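Local coordinates for GDSL-like protein (Roseburia intestinalis L1-82, PDB 6HFZ) that removes acetyl groups from acetylated beta-mannans, as a two-domain esterase with a GDSL-like (SGNH) hydrolase domain, at residues A304-D309 against V346-T351; N247-G252 against S279-V284; K22-A27 against K65-A70. One frame throughout, in Å; residues are numbered along the deposited sequence.

How the contacts relate
From the N terminus, contact 3 comes first: K22-A27 on helix 18-28 meets K65-A70 at the end of helix 55-66, closing a loop of 37 residues within the hydrolase part. Contact 2 follows, closing a 26-residue loop between N247-G252 and S279-V284. Contact 1 then closes 36 residues between A304-D309 and V346-T351. The three run in series, without nesting or crossing. Contacts 1 and 2 are joined directly, because strands 279-286 and 342-352 are neighbours in one antiparallel sheet; their centres lie 10 Å apart. Contact 3 lies on the opposite side of the chain's centre, about 51 Å from contact 1 and 49 Å from contact 2, centre to centre.

Contact 1 (A304-D309 against V346-T351); sequences AEIIVD and VEVRLT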
loop_
_atom_site.group_PDB
_atom_site.type_symbol
_atom_site.label_atom_id
_atom_site.label_comp_id
_atom_site.label_asym_id
_atom_site.label_seq_id
_atom_site.Cartn_x
_atom_site.Cartn_y
_atom_site.Cartn_z
ATOM N N ALA A 304 -11.240 20.447 -8.615
ATOM C CA ALA A 304 -12.172 19.746 -9.490
ATOM C C ALA A 304 -13.344 19.202 -8.674
ATOM O O ALA A 304 -13.300 19.215 -7.457
ATOM C CB ALA A 304 -11.462 18.627 -10.211
ATOM N N GLU A 305 -14.325 18.653 -9.386
ATOM C CA GLU A 305 -15.416 17.894 -8.815
ATOM C C GLU A 305 -15.547 16.594 -9.618
ATOM O O GLU A 305 -15.234 16.521 -10.852
ATOM C CB GLU A 305 -16.700 18.730 -8.801
ATOM C CG GLU A 305 -17.396 18.814 -10.147
ATOM C CD GLU A 305 -18.607 19.748 -10.228
ATOM O OE1 GLU A 305 -19.156 20.106 -9.140
ATOM O OE2 GLU A 305 -18.973 20.148 -11.379
ATOM N N ILE A 306 -15.954 15.529 -8.927
ATOM C CA ILE A 306 -16.244 14.252 -9.530
ATOM C C ILE A 306 -17.732 13.925 -9.266
ATOM O O ILE A 306 -18.233 14.134 -8.156
ATOM C CB ILE A 306 -15.297 13.151 -8.985
ATOM C CG1 ILE A 306 -15.555 11.814 -9.669
ATOM C CG2 ILE A 306 -15.351 13.037 -7.473
ATOM C CD1 ILE A 306 -14.414 10.831 -9.536
ATOM N N ILE A 307 -18.404 13.466 -10.325
ATOM C CA ILE A 307 -19.799 13.204 -10.363
ATOM C C ILE A 307 -19.995 11.783 -10.868
ATOM O O ILE A 307 -19.416 11.391 -11.878
ATOM C CB ILE A 307 -20.500 14.204 -11.294
ATOM C CG1 ILE A 307 -20.316 15.643 -10.809
ATOM C CG2 ILE A 307 -21.977 13.845 -11.441
ATOM C CD1 ILE A 307 -20.877 16.682 -11.763
ATOM N N VAL A 308 -20.838 11.011 -10.173
ATOM C CA VAL A 308 -21.079 9.649 -10.543
ATOM C C VAL A 308 -22.552 9.554 -10.979
ATOM O O VAL A 308 -23.420 10.002 -10.220
ATOM C CB VAL A 308 -20.734 8.683 -9.395
ATOM C CG1 VAL A 308 -21.081 7.248 -9.726
ATOM C CG2 VAL A 308 -19.265 8.778 -9.044
ATOM N N ASP A 309 -22.777 9.003 -12.177
ATOM C CA ASP A 309 -24.109 8.699 -12.726
ATOM C C ASP A 309 -25.004 9.955 -12.723
ATOM O O ASP A 309 -26.184 9.875 -12.348
ATOM C CB ASP A 309 -24.744 7.578 -11.889
ATOM C CG ASP A 309 -24.018 6.247 -11.997
ATOM O OD1 ASP A 309 -23.507 5.966 -13.115
ATOM O OD2 ASP A 309 -23.972 5.499 -10.956
ATOM N N VAL A 346 -18.714 8.245 -14.957
ATOM C CA VAL A 346 -17.966 9.079 -14.082
ATOM C C VAL A 346 -17.466 10.292 -14.862
ATOM O O VAL A 346 -16.903 10.169 -15.940
ATOM C CB VAL A 346 -16.801 8.303 -13.439
ATOM C CG1 VAL A 346 -16.043 9.201 -12.477
ATOM C CG2 VAL A 346 -17.286 7.034 -12.765
ATOM N N GLU A 347 -17.596 11.458 -14.257
ATOM C CA GLU A 347 -17.130 12.655 -14.868
ATOM C C GLU A 347 -16.290 13.418 -13.848
ATOM O O GLU A 347 -16.681 13.545 -12.703
ATOM C CB GLU A 347 -18.338 13.466 -15.368
ATOM C CG GLU A 347 -17.937 14.816 -15.938
ATOM C CD GLU A 347 -19.043 15.618 -16.607
ATOM O OE1 GLU A 347 -20.229 15.521 -16.161
ATOM O OE2 GLU A 347 -18.713 16.343 -17.582
ATOM N N VAL A 348 -15.152 13.950 -14.298
ATOM C CA VAL A 348 -14.363 14.866 -13.504
ATOM C C VAL A 348 -14.258 16.181 -14.297
ATOM O O VAL A 348 -13.982 16.132 -15.477
ATOM C CB VAL A 348 -12.977 14.259 -13.210
ATOM C CG1 VAL A 348 -12.125 15.210 -12.392
ATOM C CG2 VAL A 348 -13.107 12.902 -12.520
ATOM N N ARG A 349 -14.492 17.310 -13.630
ATOM C CA ARG A 349 -14.508 18.641 -14.254
ATOM C C ARG A 349 -13.743 19.615 -13.364
ATOM O O ARG A 349 -13.951 19.627 -12.177
ATOM C CB ARG A 349 -15.959 19.153 -14.335
ATOM C CG ARG A 349 -16.142 20.438 -15.133
ATOM C CD ARG A 349 -17.642 20.765 -15.366
ATOM N NE ARG A 349 -17.792 22.042 -16.096
ATOM C CZ ARG A 349 -17.918 22.136 -17.421
ATOM N NH1 ARG A 349 -18.036 21.045 -18.150
ATOM N NH2 ARG A 349 -17.965 23.316 -18.015
ATOM N N LEU A 350 -12.968 20.533 -13.950
ATOM C CA LEU A 350 -12.326 21.567 -13.157
ATOM C C LEU A 350 -13.331 22.680 -12.843
ATOM O O LEU A 350 -14.044 23.118 -13.752
ATOM C CB LEU A 350 -11.132 22.109 -13.946
ATOM C CG LEU A 350 -9.752 21.631 -13.492
ATOM C CD1 LEU A 350 -9.647 20.142 -13.365
ATOM C CD2 LEU A 350 -8.644 22.166 -14.375
ATOM N N THR A 351 -13.397 23.066 -11.566
ATOM C CA THR A 351 -14.364 24.070 -11.040
ATOM C C THR A 351 -13.695 25.362 -10.562
ATOM O O THR A 351 -14.377 26.405 -10.531
ATOM C CB THR A 351 -15.203 23.471 -9.908
ATOM O OG1 THR A 351 -14.337 23.108 -8.830
ATOM C CG2 THR A 351 -15.980 22.257 -10.357
#
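In the five-stranded antiparallel sheet, strand 303-308 runs beside strand 342-352, and E305 and I307 form hydrogen-bonded pairs with R349 and E347. The two short segments run at 154° to each other. E305 N donates to R349 O at 3.0 Å and R349 N returns to E305 O; I307 N reaches E347 O at 2.9 Å, answered by E347 N to I307 O. All four N-H groups point nearly straight at their acceptors. In the non-hydrogen-bonded pair I306-V348, the backbones close in enough for V348 CA to lie 3.2 Å from E305 O, a CA-H...O contact.

The side chains sort onto two faces. On one, I306 crosses V346 and V348 at a slant: with CG1 anti to the backbone N (chi1 -177°), CD1 reaches out to V346 CG1 at 3.7 Å and V348 CG2 at 3.9 Å, one methyl touching both valines. E305, I307, E347 and R349 occupy the other. At the A304 end of the pair, A304 CB meets L350 CD1 at 3.9 Å, and E305 crosses T351 roughly at a right angle, its carboxylate carbon CD 3.6 Å from T351 CG2. E305 OE2 stands 5.2 Å from R349 NE, too far for a salt bridge, so any attraction is probably mild. An alanine here in place of E305 would take away CG and the carboxylate, and the T351 methyl would probably lose most of its packing on this strand.

E305 and I307 also rest on A315. The face carrying I306, V308, V346 and V348 turns toward the second antiparallel sheet, with I335 under I306 and V308, and L363 against V348, as in a beta sandwich. Strand 316-319 flanks 303-308, while strand 279-286 flanks 342-352.

Contact 2 (N247-G252 against S279-V284); sequences NVVCHG and SITLDV
V248, just before strand 249-251, sends its two methyls to different partners on strand 279-286. Its CG1, anti to the backbone N (chi1 170°), lies 3.6 Å from I280 CD1, the two side chains meeting at a slant. CG2 takes the other direction and settles 3.8 Å from L282 CD2; here the side chains run alongside, pointing the same way. I280 CD1 thus touches the V248 methyl and, more loosely, C250 SG. W271 of strand 271-273 touches V248, C250, I280 and L282 alike, and so backs this apolar face.

On the other face V249, H251, S279 and T281 mix apolar and polar groups. V249 and T281 lie side by side, with T281 OG1 3.5 Å from V249 CB. At the end of the pairing, N247 meets D283 at about a right angle: N247 CB is 3.7 Å from D283 OD2, and the amide and carboxylate planes are 37° apart, with no hydrogen bond between them. The D283 backbone N is buried here without a partner.

Strand 249-251 is an outermost strand of the five-stranded antiparallel sheet, paired in this chain with 279-286, which in turn pairs with 342-352. V249 and T281 exchange two backbone hydrogen bonds, and H251 and S279 do the same. The last of these is skewed: S279 N donates to H251 O at 2.9 Å from well above the carbonyl plane, 55° out of it. A water also donates to H251 O at 3.0 Å and accepts from S279 OG at 3.1 Å, bridging the end of the pair, while S279 OG stands near H251 CB. At the backbone angles of G252 a CB would press on the H251 carbonyl oxygen.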
loop_
_atom_site.group_PDB
_atom_site.type_symbol
_atom_site.label_atom_id
_atom_site.label_comp_id
_atom_site.label_asym_id
_atom_site.label_seq_id
_atom_site.Cartn_x
_atom_site.Cartn_y
_atom_site.Cartn_z
ATOM N N ASN A 247 -12.564 3.496 -23.184
ATOM C CA ASN A 247 -13.925 4.051 -23.021
ATOM C C ASN A 247 -13.920 5.506 -22.523
ATOM O O ASN A 247 -14.973 6.083 -22.253
ATOM C CB ASN A 247 -14.761 3.194 -22.073
ATOM C CG ASN A 247 -15.159 1.891 -22.724
ATOM O OD1 ASN A 247 -15.848 1.896 -23.743
ATOM N ND2 ASN A 247 -14.683 0.785 -22.174
ATOM N N VAL A 248 -12.742 6.109 -22.427
ATOM C CA VAL A 248 -12.601 7.432 -21.874
ATOM C C VAL A 248 -12.770 8.492 -22.967
ATOM O O VAL A 248 -12.256 8.337 -24.068
ATOM C CB VAL A 248 -11.236 7.558 -21.186
ATOM C CG1 VAL A 248 -10.947 8.992 -20.806
ATOM C CG2 VAL A 248 -11.180 6.620 -19.981
ATOM N N VAL A 249 -13.489 9.573 -22.647
ATOM C CA VAL A 249 -13.634 10.708 -23.576
ATOM C C VAL A 249 -13.127 12.001 -22.907
ATOM O O VAL A 249 -13.629 12.442 -21.887
ATOM C CB VAL A 249 -15.093 10.850 -24.040
ATOM C CG1 VAL A 249 -15.235 11.993 -25.036
ATOM C CG2 VAL A 249 -15.622 9.542 -24.616
ATOM N N CYS A 250 -12.110 12.637 -23.485
ATOM C CA CYS A 250 -11.621 13.886 -22.924
ATOM C C CYS A 250 -12.311 15.101 -23.553
ATOM O O CYS A 250 -12.499 15.109 -24.755
ATOM C CB CYS A 250 -10.118 13.992 -23.119
ATOM S SG CYS A 250 -9.233 12.674 -22.239
ATOM N N HIS A 251 -12.559 16.138 -22.741
ATOM C CA HIS A 251 -13.072 17.443 -23.152
ATOM C C HIS A 251 -12.315 18.522 -22.386
ATOM O O HIS A 251 -12.887 19.256 -21.577
ATOM C CB HIS A 251 -14.582 17.568 -22.903
ATOM C CG HIS A 251 -15.406 16.499 -23.544
ATOM N ND1 HIS A 251 -15.621 16.449 -24.916
ATOM C CD2 HIS A 251 -16.087 15.461 -23.009
ATOM C CE1 HIS A 251 -16.410 15.440 -25.198
ATOM N NE2 HIS A 251 -16.701 14.807 -24.043
ATOM N N GLY A 252 -10.999 18.597 -22.617
ATOM C CA GLY A 252 -10.141 19.559 -21.949
ATOM C C GLY A 252 -9.005 18.895 -21.188
ATOM O O GLY A 252 -7.869 19.355 -21.236
ATOM N N SER A 279 -12.894 18.813 -18.679
ATOM C CA SER A 279 -13.576 17.633 -18.137
ATOM C C SER A 279 -13.115 16.371 -18.867
ATOM O O SER A 279 -12.423 16.405 -19.927
ATOM C CB SER A 279 -15.067 17.766 -18.190
ATOM O OG SER A 279 -15.487 18.113 -19.483
ATOM N N ILE A 280 -13.531 15.240 -18.299
ATOM C CA ILE A 280 -13.257 13.915 -18.799
ATOM C C ILE A 280 -14.387 13.000 -18.318
ATOM O O ILE A 280 -14.909 13.225 -17.233
ATOM C CB ILE A 280 -11.872 13.452 -18.304
ATOM C CG1 ILE A 280 -11.513 12.060 -18.838
ATOM C CG2 ILE A 280 -11.816 13.518 -16.779
ATOM C CD1 ILE A 280 -10.101 11.599 -18.408
ATOM N N THR A 281 -14.781 12.049 -19.151
ATOM C CA THR A 281 -15.824 11.065 -18.820
ATOM C C THR A 281 -15.236 9.661 -19.015
ATOM O O THR A 281 -14.429 9.390 -19.954
ATOM C CB THR A 281 -17.103 11.273 -19.646
ATOM O OG1 THR A 281 -16.747 11.101 -21.015
ATOM C CG2 THR A 281 -17.717 12.637 -19.440
ATOM N N LEU A 282 -15.582 8.783 -18.068
ATOM C CA LEU A 282 -15.144 7.419 -18.011
ATOM C C LEU A 282 -16.347 6.537 -17.711
ATOM O O LEU A 282 -17.172 6.913 -16.895
ATOM C CB LEU A 282 -14.154 7.220 -16.853
ATOM C CG LEU A 282 -12.938 8.130 -16.805
ATOM C CD1 LEU A 282 -13.157 9.360 -15.959
ATOM C CD2 LEU A 282 -11.720 7.350 -16.311
ATOM N N ASP A 283 -16.341 5.337 -18.295
ATOM C CA ASP A 283 -17.178 4.223 -17.919
ATOM C C ASP A 283 -16.410 3.345 -16.923
ATOM O O ASP A 283 -15.324 2.877 -17.230
ATOM C CB ASP A 283 -17.519 3.351 -19.135
ATOM C CG ASP A 283 -18.405 4.021 -20.179
ATOM O OD1 ASP A 283 -19.072 5.013 -19.834
ATOM O OD2 ASP A 283 -18.418 3.533 -21.334
ATOM N N VAL A 284 -16.987 3.144 -15.731
ATOM C CA VAL A 284 -16.308 2.414 -14.659
ATOM C C VAL A 284 -17.282 1.411 -14.038
ATOM O O VAL A 284 -18.219 1.816 -13.353
ATOM C CB VAL A 284 -15.733 3.360 -13.594
ATOM C CG1 VAL A 284 -14.966 2.550 -12.545
ATOM C CG2 VAL A 284 -14.861 4.474 -14.210
HETATM O O HOH W 1 -15.373 20.830 -20.943
#

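Contact 3 (K22-A27 against K65-A70); sequences KVMDRA and KTFPQA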
loop_
_atom_site.group_PDB
_atom_site.type_symbol
_atom_site.label_atom_id
_atom_site.label_comp_id
_atom_site.label_asym_id
_atom_site.label_seq_id
_atom_site.Cartn_x
_atom_site.Cartn_y
_atom_site.Cartn_z
ATOM N N LYS A 22 8.429 -23.825 3.181
ATOM C CA LYS A 22 8.701 -24.332 1.829
ATOM C C LYS A 22 9.684 -23.408 1.106
ATOM O O LYS A 22 10.589 -23.856 0.420
ATOM C CB LYS A 22 7.410 -24.481 1.031
ATOM C CG LYS A 22 6.685 -25.808 1.199
ATOM C CD LYS A 22 5.603 -26.077 0.130
ATOM C CE LYS A 22 5.942 -25.563 -1.263
ATOM N NZ LYS A 22 4.979 -26.018 -2.297
ATOM N N VAL A 23 9.566 -22.087 1.291
ATOM C CA VAL A 23 10.487 -21.164 0.651
ATOM C C VAL A 23 11.908 -21.362 1.187
ATOM O O VAL A 23 12.876 -21.383 0.412
ATOM C CB VAL A 23 10.035 -19.697 0.811
ATOM C CG1 VAL A 23 11.089 -18.743 0.278
ATOM C CG2 VAL A 23 8.690 -19.489 0.125
HETATM N N MSE A 24 12.031 -21.483 2.513
HETATM C CA MSE A 24 13.328 -21.712 3.127
HETATM C C MSE A 24 13.969 -22.993 2.575
HETATM O O MSE A 24 15.180 -23.016 2.371
HETATM C CB MSE A 24 13.235 -21.721 4.642
HETATM C CG MSE A 24 12.821 -20.309 5.020
HETATM SE SE MSE A 24 12.848 -20.116 7.004
HETATM C CE MSE A 24 12.263 -18.217 7.131
ATOM N N ASP A 25 13.148 -24.019 2.344
ATOM C CA ASP A 25 13.631 -25.305 1.849
ATOM C C ASP A 25 14.137 -25.145 0.421
ATOM O O ASP A 25 15.114 -25.761 0.058
ATOM C CB ASP A 25 12.557 -26.397 1.894
ATOM C CG ASP A 25 12.309 -26.948 3.284
ATOM O OD1 ASP A 25 13.217 -26.835 4.120
ATOM O OD2 ASP A 25 11.211 -27.460 3.526
ATOM N N ARG A 26 13.449 -24.316 -0.382
ATOM C CA ARG A 26 13.889 -24.010 -1.721
ATOM C C ARG A 26 15.213 -23.250 -1.674
ATOM O O ARG A 26 16.107 -23.489 -2.500
ATOM C CB ARG A 26 12.786 -23.230 -2.453
ATOM C CG ARG A 26 11.644 -24.147 -2.884
ATOM C CD ARG A 26 10.385 -23.427 -3.348
ATOM N NE ARG A 26 10.606 -22.594 -4.525
ATOM C CZ ARG A 26 9.796 -21.608 -4.936
ATOM N NH1 ARG A 26 8.735 -21.285 -4.225
ATOM N NH2 ARG A 26 10.067 -20.939 -6.046
ATOM N N ALA A 27 15.338 -22.314 -0.725
ATOM C CA ALA A 27 16.577 -21.495 -0.574
ATOM C C ALA A 27 17.745 -22.407 -0.191
ATOM O O ALA A 27 18.867 -22.257 -0.682
ATOM C CB ALA A 27 16.370 -20.452 0.496
ATOM N N LYS A 65 22.246 -13.885 3.339
ATOM C CA LYS A 65 23.256 -14.323 4.321
ATOM C C LYS A 65 22.901 -15.696 4.902
ATOM O O LYS A 65 23.776 -16.537 5.176
ATOM C CB LYS A 65 23.400 -13.307 5.462
ATOM C CG LYS A 65 24.551 -13.602 6.415
ATOM C CD LYS A 65 25.937 -13.578 5.739
ATOM C CE LYS A 65 27.036 -14.272 6.531
ATOM N NZ LYS A 65 27.260 -13.632 7.850
ATOM N N THR A 66 21.612 -15.940 5.085
ATOM C CA THR A 66 21.162 -17.182 5.659
ATOM C C THR A 66 21.316 -18.317 4.639
ATOM O O THR A 66 21.583 -19.416 5.059
ATOM C CB THR A 66 19.745 -17.021 6.223
ATOM O OG1 THR A 66 19.806 -15.935 7.148
ATOM C CG2 THR A 66 19.201 -18.237 6.941
ATOM N N PHE A 67 21.125 -18.041 3.333
ATOM C CA PHE A 67 21.106 -19.080 2.281
ATOM C C PHE A 67 22.029 -18.633 1.151
ATOM O O PHE A 67 21.573 -18.193 0.092
ATOM C CB PHE A 67 19.664 -19.346 1.813
ATOM C CG PHE A 67 18.638 -19.623 2.894
ATOM C CD1 PHE A 67 18.502 -20.891 3.454
ATOM C CD2 PHE A 67 17.785 -18.615 3.346
ATOM C CE1 PHE A 67 17.541 -21.153 4.421
ATOM C CE2 PHE A 67 16.829 -18.877 4.315
ATOM C CZ PHE A 67 16.708 -20.142 4.859
ATOM N N PRO A 68 23.370 -18.626 1.362
ATOM C CA PRO A 68 24.304 -18.096 0.359
ATOM C C PRO A 68 24.320 -18.843 -0.991
ATOM O O PRO A 68 24.816 -18.303 -1.992
ATOM C CB PRO A 68 25.687 -18.199 1.028
ATOM C CG PRO A 68 25.511 -19.187 2.159
ATOM C CD PRO A 68 24.057 -19.089 2.585
ATOM N N GLN A 69 23.772 -20.056 -0.998
ATOM C CA GLN A 69 23.695 -20.924 -2.174
ATOM C C GLN A 69 22.540 -20.487 -3.092
ATOM O O GLN A 69 22.532 -20.857 -4.260
ATOM C CB GLN A 69 23.565 -22.397 -1.740
ATOM C CG GLN A 69 22.398 -22.714 -0.805
ATOM C CD GLN A 69 22.668 -22.500 0.671
ATOM O OE1 GLN A 69 23.460 -21.647 1.070
ATOM N NE2 GLN A 69 22.013 -23.287 1.509
ATOM N N ALA A 70 21.548 -19.744 -2.560
ATOM C CA ALA A 70 20.381 -19.308 -3.370
ATOM C C ALA A 70 20.679 -17.974 -4.072
ATOM O O ALA A 70 21.571 -17.225 -3.666
ATOM C CB ALA A 70 19.157 -19.227 -2.497
#
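A27 and F67 form the centre of this contact: the methyl A27 CB lies over one face of the F67 ring, 3.7 Å from its centroid and 22° off the normal. This is a CH-pi contact, tight at the CG side of the ring, where A27 CB comes to 3.4 Å from F67 CG. The far end of the ring reaches M24, present as selenomethionine, one turn earlier on the same helix: F67 CZ lies 3.8 Å from M24 CB, while CE1 is near M24 O. F67 CG, anti to the carbonyl carbon (chi1 -51°), brings the ring across toward the helix; T66 CG2 covers its other face.

The turn packs on A27 O: A70 CB lies 3.5 Å from it and Q69 CG 3.6 Å, neither of them a hydrogen bond. Q69 bends at its second torsion, and its NE2 hydrogen-bonds K28 O, the next carbonyl along the helix, so the polar end is held there and not on A27.

F67 is the first residue after helix 55-66 to leave helical backbone angles, and F67-A70 form a type I turn, with A70 N bonded to F67 O at 3.1 Å. In the alpha/beta fold of SGNH (GDSL-like) hydrolases, where helices flank a central sheet, this turn connects helix 55-66 to strand 71-78, an outermost strand of that sheet, and it is the turn that meets helix 18-28.

Farther out, F72 of that strand touches both A27 and F67, and L33 of strand 32-39 touches A27. K214 of helix 196-215 touches M24, T66 and F67, with L210 on M24.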